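Local coordinates for ABC transporter periplasmic peptide-binding protein (Pseudoalteromonas, PDB 4QFL) that binds dipeptides such as Ala-Phe in the periplasm, probably delivering them to an ABC transporter for uptake, at residues K256-P268 against M507-I519. Sequence-based numbering, arbitrary orientation.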
loop_
_atom_site.group_PDB
_atom_site.type_symbol
_atom_site.label_atom_id
_atom_site.label_comp_id
_atom_site.label_asym_id
_atom_site.label_seq_id
_atom_site.Cartn_x
_atom_site.Cartn_y
_atom_site.Cartn_z
ATOM N N LYS A 256 -4.156 24.631 -5.448
ATOM C CA LYS A 256 -3.362 24.521 -6.671
ATOM C C LYS A 256 -4.107 23.960 -7.867
ATOM O O LYS A 256 -3.768 24.269 -8.996
ATOM C CB LYS A 256 -2.096 23.718 -6.434
ATOM C CG LYS A 256 -1.087 24.463 -5.599
ATOM C CD LYS A 256 0.142 23.621 -5.332
ATOM C CE LYS A 256 1.250 24.471 -4.748
ATOM N NZ LYS A 256 2.481 23.681 -4.546
ATOM N N ILE A 257 -5.120 23.138 -7.652
ATOM C CA ILE A 257 -5.898 22.728 -8.810
ATOM C C ILE A 257 -6.803 23.881 -9.241
ATOM O O ILE A 257 -7.027 24.102 -10.427
ATOM C CB ILE A 257 -6.687 21.419 -8.587
ATOM C CG1 ILE A 257 -7.156 20.855 -9.932
ATOM C CG2 ILE A 257 -7.863 21.631 -7.649
ATOM C CD1 ILE A 257 -7.858 19.546 -9.802
ATOM N N LEU A 258 -7.283 24.649 -8.274
ATOM C CA LEU A 258 -8.135 25.799 -8.577
ATOM C C LEU A 258 -7.410 26.865 -9.416
ATOM O O LEU A 258 -7.988 27.431 -10.339
ATOM C CB LEU A 258 -8.707 26.400 -7.284
ATOM C CG LEU A 258 -9.719 25.495 -6.582
ATOM C CD1 LEU A 258 -10.229 26.097 -5.287
ATOM C CD2 LEU A 258 -10.876 25.186 -7.517
ATOM N N THR A 259 -6.146 27.125 -9.095
ATOM C CA THR A 259 -5.353 28.133 -9.792
ATOM C C THR A 259 -4.696 27.539 -11.013
ATOM O O THR A 259 -3.954 28.221 -11.723
ATOM C CB THR A 259 -4.216 28.651 -8.911
ATOM O OG1 THR A 259 -3.338 27.562 -8.595
ATOM C CG2 THR A 259 -4.762 29.259 -7.630
ATOM N N LYS A 260 -4.950 26.254 -11.227
ATOM C CA LYS A 260 -4.389 25.510 -12.344
ATOM C C LYS A 260 -2.873 25.391 -12.277
ATOM O O LYS A 260 -2.210 25.211 -13.297
ATOM C CB LYS A 260 -4.863 26.101 -13.674
ATOM C CG LYS A 260 -6.385 26.197 -13.735
ATOM C CD LYS A 260 -6.883 27.057 -14.885
ATOM C CE LYS A 260 -8.240 27.697 -14.545
ATOM N NZ LYS A 260 -8.139 28.808 -13.526
ATOM N N GLU A 261 -2.325 25.482 -11.069
ATOM C CA GLU A 261 -0.918 25.188 -10.871
ATOM C C GLU A 261 -0.720 23.682 -10.957
ATOM O O GLU A 261 0.357 23.205 -11.308
ATOM C CB GLU A 261 -0.440 25.701 -9.517
ATOM C CG GLU A 261 -0.396 27.217 -9.388
ATOM C CD GLU A 261 0.456 27.681 -8.209
ATOM O OE1 GLU A 261 1.205 26.851 -7.649
ATOM O OE2 GLU A 261 0.384 28.877 -7.842
ATOM N N CYS A 262 -1.775 22.946 -10.628
ATOM C CA CYS A 262 -1.788 21.493 -10.709
ATOM C C CYS A 262 -2.896 21.028 -11.626
ATOM O O CYS A 262 -3.984 21.592 -11.608
ATOM C CB CYS A 262 -2.016 20.876 -9.328
ATOM S SG CYS A 262 -0.492 20.559 -8.425
ATOM N N ASP A 263 -2.625 19.983 -12.405
ATOM C CA ASP A 263 -3.613 19.400 -13.305
ATOM C C ASP A 263 -4.325 18.221 -12.664
ATOM O O ASP A 263 -5.455 17.911 -13.015
ATOM C CB ASP A 263 -2.938 18.936 -14.585
ATOM C CG ASP A 263 -2.168 20.042 -15.250
ATOM O OD1 ASP A 263 -2.768 21.110 -15.489
ATOM O OD2 ASP A 263 -0.963 19.858 -15.508
ATOM N N VAL A 264 -3.645 17.563 -11.736
ATOM C CA VAL A 264 -4.224 16.452 -11.001
ATOM C C VAL A 264 -3.884 16.576 -9.522
ATOM O O VAL A 264 -2.757 16.906 -9.161
ATOM C CB VAL A 264 -3.712 15.092 -11.504
ATOM C CG1 VAL A 264 -4.401 13.965 -10.748
ATOM C CG2 VAL A 264 -3.932 14.943 -12.999
ATOM N N THR A 265 -4.870 16.301 -8.678
ATOM C CA THR A 265 -4.726 16.416 -7.236
ATOM C C THR A 265 -4.995 15.103 -6.528
ATOM O O THR A 265 -6.095 14.575 -6.560
ATOM C CB THR A 265 -5.656 17.491 -6.658
ATOM O OG1 THR A 265 -5.051 18.772 -6.841
ATOM C CG2 THR A 265 -5.860 17.270 -5.181
ATOM N N ALA A 266 -3.957 14.582 -5.893
ATOM C CA ALA A 266 -4.058 13.360 -5.119
ATOM C C ALA A 266 -4.889 13.600 -3.878
ATOM O O ALA A 266 -4.795 14.655 -3.246
ATOM C CB ALA A 266 -2.664 12.876 -4.727
ATOM N N HIS A 267 -5.707 12.612 -3.544
ATOM C CA HIS A 267 -6.478 12.613 -2.308
ATOM C C HIS A 267 -7.045 13.988 -1.972
ATOM O O HIS A 267 -6.592 14.621 -1.019
ATOM C CB HIS A 267 -5.610 12.115 -1.147
ATOM C CG HIS A 267 -4.984 10.777 -1.391
ATOM N ND1 HIS A 267 -5.637 9.595 -1.131
ATOM C CD2 HIS A 267 -3.764 10.436 -1.873
ATOM C CE1 HIS A 267 -4.850 8.580 -1.442
ATOM N NE2 HIS A 267 -3.704 9.063 -1.885
ATOM N N PRO A 268 -8.036 14.457 -2.756
ATOM C CA PRO A 268 -8.672 15.750 -2.481
ATOM C C PRO A 268 -9.337 15.783 -1.106
ATOM O O PRO A 268 -9.958 14.811 -0.684
ATOM C CB PRO A 268 -9.718 15.872 -3.591
ATOM C CG PRO A 268 -9.939 14.491 -4.071
ATOM C CD PRO A 268 -8.620 13.810 -3.940
ATOM N N MET A 507 -14.136 5.750 -0.112
ATOM C CA MET A 507 -14.198 5.825 -1.575
ATOM C C MET A 507 -12.877 6.395 -2.076
ATOM O O MET A 507 -12.234 7.194 -1.389
ATOM C CB MET A 507 -15.356 6.722 -2.034
ATOM C CG MET A 507 -16.740 6.155 -1.759
ATOM S SD MET A 507 -17.026 4.679 -2.737
ATOM C CE MET A 507 -16.790 5.349 -4.363
ATOM N N ARG A 508 -12.461 5.971 -3.263
ATOM C CA ARG A 508 -11.244 6.492 -3.863
ATOM C C ARG A 508 -11.554 7.718 -4.730
ATOM O O ARG A 508 -12.218 7.598 -5.751
ATOM C CB ARG A 508 -10.574 5.398 -4.689
ATOM C CG ARG A 508 -9.181 5.739 -5.145
ATOM C CD ARG A 508 -8.517 4.573 -5.851
ATOM N NE ARG A 508 -7.081 4.794 -5.945
ATOM C CZ ARG A 508 -6.204 3.847 -6.241
ATOM N NH1 ARG A 508 -6.627 2.618 -6.495
ATOM N NH2 ARG A 508 -4.912 4.127 -6.284
ATOM N N PHE A 509 -11.086 8.894 -4.317
ATOM C CA PHE A 509 -11.326 10.131 -5.068
ATOM C C PHE A 509 -10.062 10.663 -5.748
ATOM O O PHE A 509 -8.960 10.513 -5.236
ATOM C CB PHE A 509 -11.824 11.254 -4.152
ATOM C CG PHE A 509 -13.203 11.051 -3.599
ATOM C CD1 PHE A 509 -14.320 11.419 -4.336
ATOM C CD2 PHE A 509 -13.379 10.544 -2.317
ATOM C CE1 PHE A 509 -15.587 11.254 -3.819
ATOM C CE2 PHE A 509 -14.645 10.372 -1.789
ATOM C CZ PHE A 509 -15.754 10.728 -2.544
ATOM N N GLN A 510 -10.235 11.317 -6.890
ATOM C CA GLN A 510 -9.168 12.106 -7.485
ATOM C C GLN A 510 -9.714 13.280 -8.282
ATOM O O GLN A 510 -10.659 13.129 -9.057
ATOM C CB GLN A 510 -8.288 11.264 -8.392
ATOM C CG GLN A 510 -7.175 12.064 -9.041
ATOM C CD GLN A 510 -6.249 11.180 -9.822
ATOM O OE1 GLN A 510 -6.510 10.864 -10.979
ATOM N NE2 GLN A 510 -5.167 10.746 -9.184
ATOM N N ALA A 511 -9.115 14.451 -8.092
ATOM C CA ALA A 511 -9.533 15.621 -8.844
ATOM C C ALA A 511 -8.558 15.909 -9.969
ATOM O O ALA A 511 -7.360 15.707 -9.833
ATOM C CB ALA A 511 -9.662 16.831 -7.935
ATOM N N SER A 512 -9.078 16.382 -11.092
ATOM C CA SER A 512 -8.213 16.770 -12.186
ATOM C C SER A 512 -8.860 17.810 -13.093
ATOM O O SER A 512 -10.084 17.944 -13.139
ATOM C CB SER A 512 -7.772 15.532 -12.986
ATOM O OG SER A 512 -8.871 14.839 -13.556
ATOM N N SER A 513 -8.021 18.555 -13.800
ATOM C CA SER A 513 -8.498 19.409 -14.871
ATOM C C SER A 513 -9.282 18.609 -15.914
ATOM O O SER A 513 -8.933 17.475 -16.264
ATOM C CB SER A 513 -7.339 20.120 -15.546
ATOM O OG SER A 513 -7.701 20.399 -16.884
ATOM N N ALA A 514 -10.353 19.209 -16.412
ATOM C CA ALA A 514 -11.160 18.564 -17.427
ATOM C C ALA A 514 -10.324 18.325 -18.672
ATOM O O ALA A 514 -10.740 17.604 -19.568
ATOM C CB ALA A 514 -12.370 19.403 -17.757
ATOM N N ASP A 515 -9.145 18.928 -18.724
ATOM C CA ASP A 515 -8.260 18.732 -19.864
ATOM C C ASP A 515 -7.612 17.356 -19.857
ATOM O O ASP A 515 -7.022 16.945 -20.854
ATOM C CB ASP A 515 -7.159 19.793 -19.880
ATOM C CG ASP A 515 -7.568 21.045 -20.625
ATOM O OD1 ASP A 515 -8.440 20.944 -21.517
ATOM O OD2 ASP A 515 -7.004 22.123 -20.325
ATOM N N VAL A 516 -7.698 16.654 -18.733
ATOM C CA VAL A 516 -6.984 15.394 -18.596
ATOM C C VAL A 516 -7.901 14.211 -18.797
ATOM O O VAL A 516 -9.087 14.256 -18.485
ATOM C CB VAL A 516 -6.275 15.247 -17.215
ATOM C CG1 VAL A 516 -5.442 16.484 -16.890
ATOM C CG2 VAL A 516 -7.281 14.963 -16.137
ATOM N N GLU A 517 -7.318 13.144 -19.330
ATOM C CA GLU A 517 -8.008 11.879 -19.502
ATOM C C GLU A 517 -6.990 10.746 -19.502
ATOM O O GLU A 517 -5.788 10.985 -19.546
ATOM C CB GLU A 517 -8.805 11.872 -20.805
ATOM C CG GLU A 517 -8.073 12.494 -21.980
ATOM C CD GLU A 517 -8.819 12.324 -23.289
ATOM O OE1 GLU A 517 -8.475 11.404 -24.048
ATOM O OE2 GLU A 517 -9.745 13.113 -23.554
ATOM N N GLY A 518 -7.490 9.517 -19.440
ATOM C CA GLY A 518 -6.659 8.332 -19.486
ATOM C C GLY A 518 -6.054 7.933 -18.158
ATOM O O GLY A 518 -5.198 7.059 -18.103
ATOM N N ILE A 519 -6.491 8.579 -17.085
ATOM C CA ILE A 519 -5.941 8.310 -15.762
ATOM C C ILE A 519 -6.681 7.152 -15.086
ATOM O O ILE A 519 -7.906 7.101 -15.116
ATOM C CB ILE A 519 -5.976 9.565 -14.864
ATOM C CG1 ILE A 519 -7.160 10.464 -15.227
ATOM C CG2 ILE A 519 -4.672 10.338 -14.980
ATOM C CD1 ILE A 519 -6.916 11.350 -16.427
HETATM O O HOH W 1 -6.237 10.453 -5.390
#
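Thr265 N donates to Ala511 O at 2.8 Å, nearly straight at hydrogen (171°), and Ala511 N returns a weak bond to Thr265 O at 3.4 Å, closing the hydrogen-bonded pair of two antiparallel strands. Two residues along, past the non-hydrogen-bonded pair Val264/Ser512, Ser513 N gives Asp263 O a 2.8 Å bond; the same oxygen also takes a CA-H...O contact from Ser512 CA. Toward the other end, where the strands diverge, a water replaces the direct link, accepting from His267 N at 2.9 Å and donating to Phe509 O. On one face Val264 and Gln510 cross at a slant: with Val264 CG1 anti to its backbone N (chi1 -177°), that methyl lies 3.5 Å from Gln510 CD, against the amide, whose NE2 is buried and has no hydrogen-bond partner in the model. Ile257 and Pro268 pack on the opposite face, Ile257 CD1 reaching Ala511 CB at 3.8 Å and Pro268 CG meeting Phe509 CB at 3.7 Å; Leu276 of helix 273-278 also touches Ile257 and Ala511. The hydroxyl of Thr265 is bonded to Arg253 O, and Asp263 OD2 to Val32 N. Strand 30-35 flanks 264-266 on its other edge, parallel to it, with Cys34 disulfide-linked to Cys262. Strand 264-266 is thus a sheet-interior strand between a parallel and an antiparallel neighbour, a mixed arrangement characteristic of the alpha/beta lobes of periplasmic solute-binding proteins.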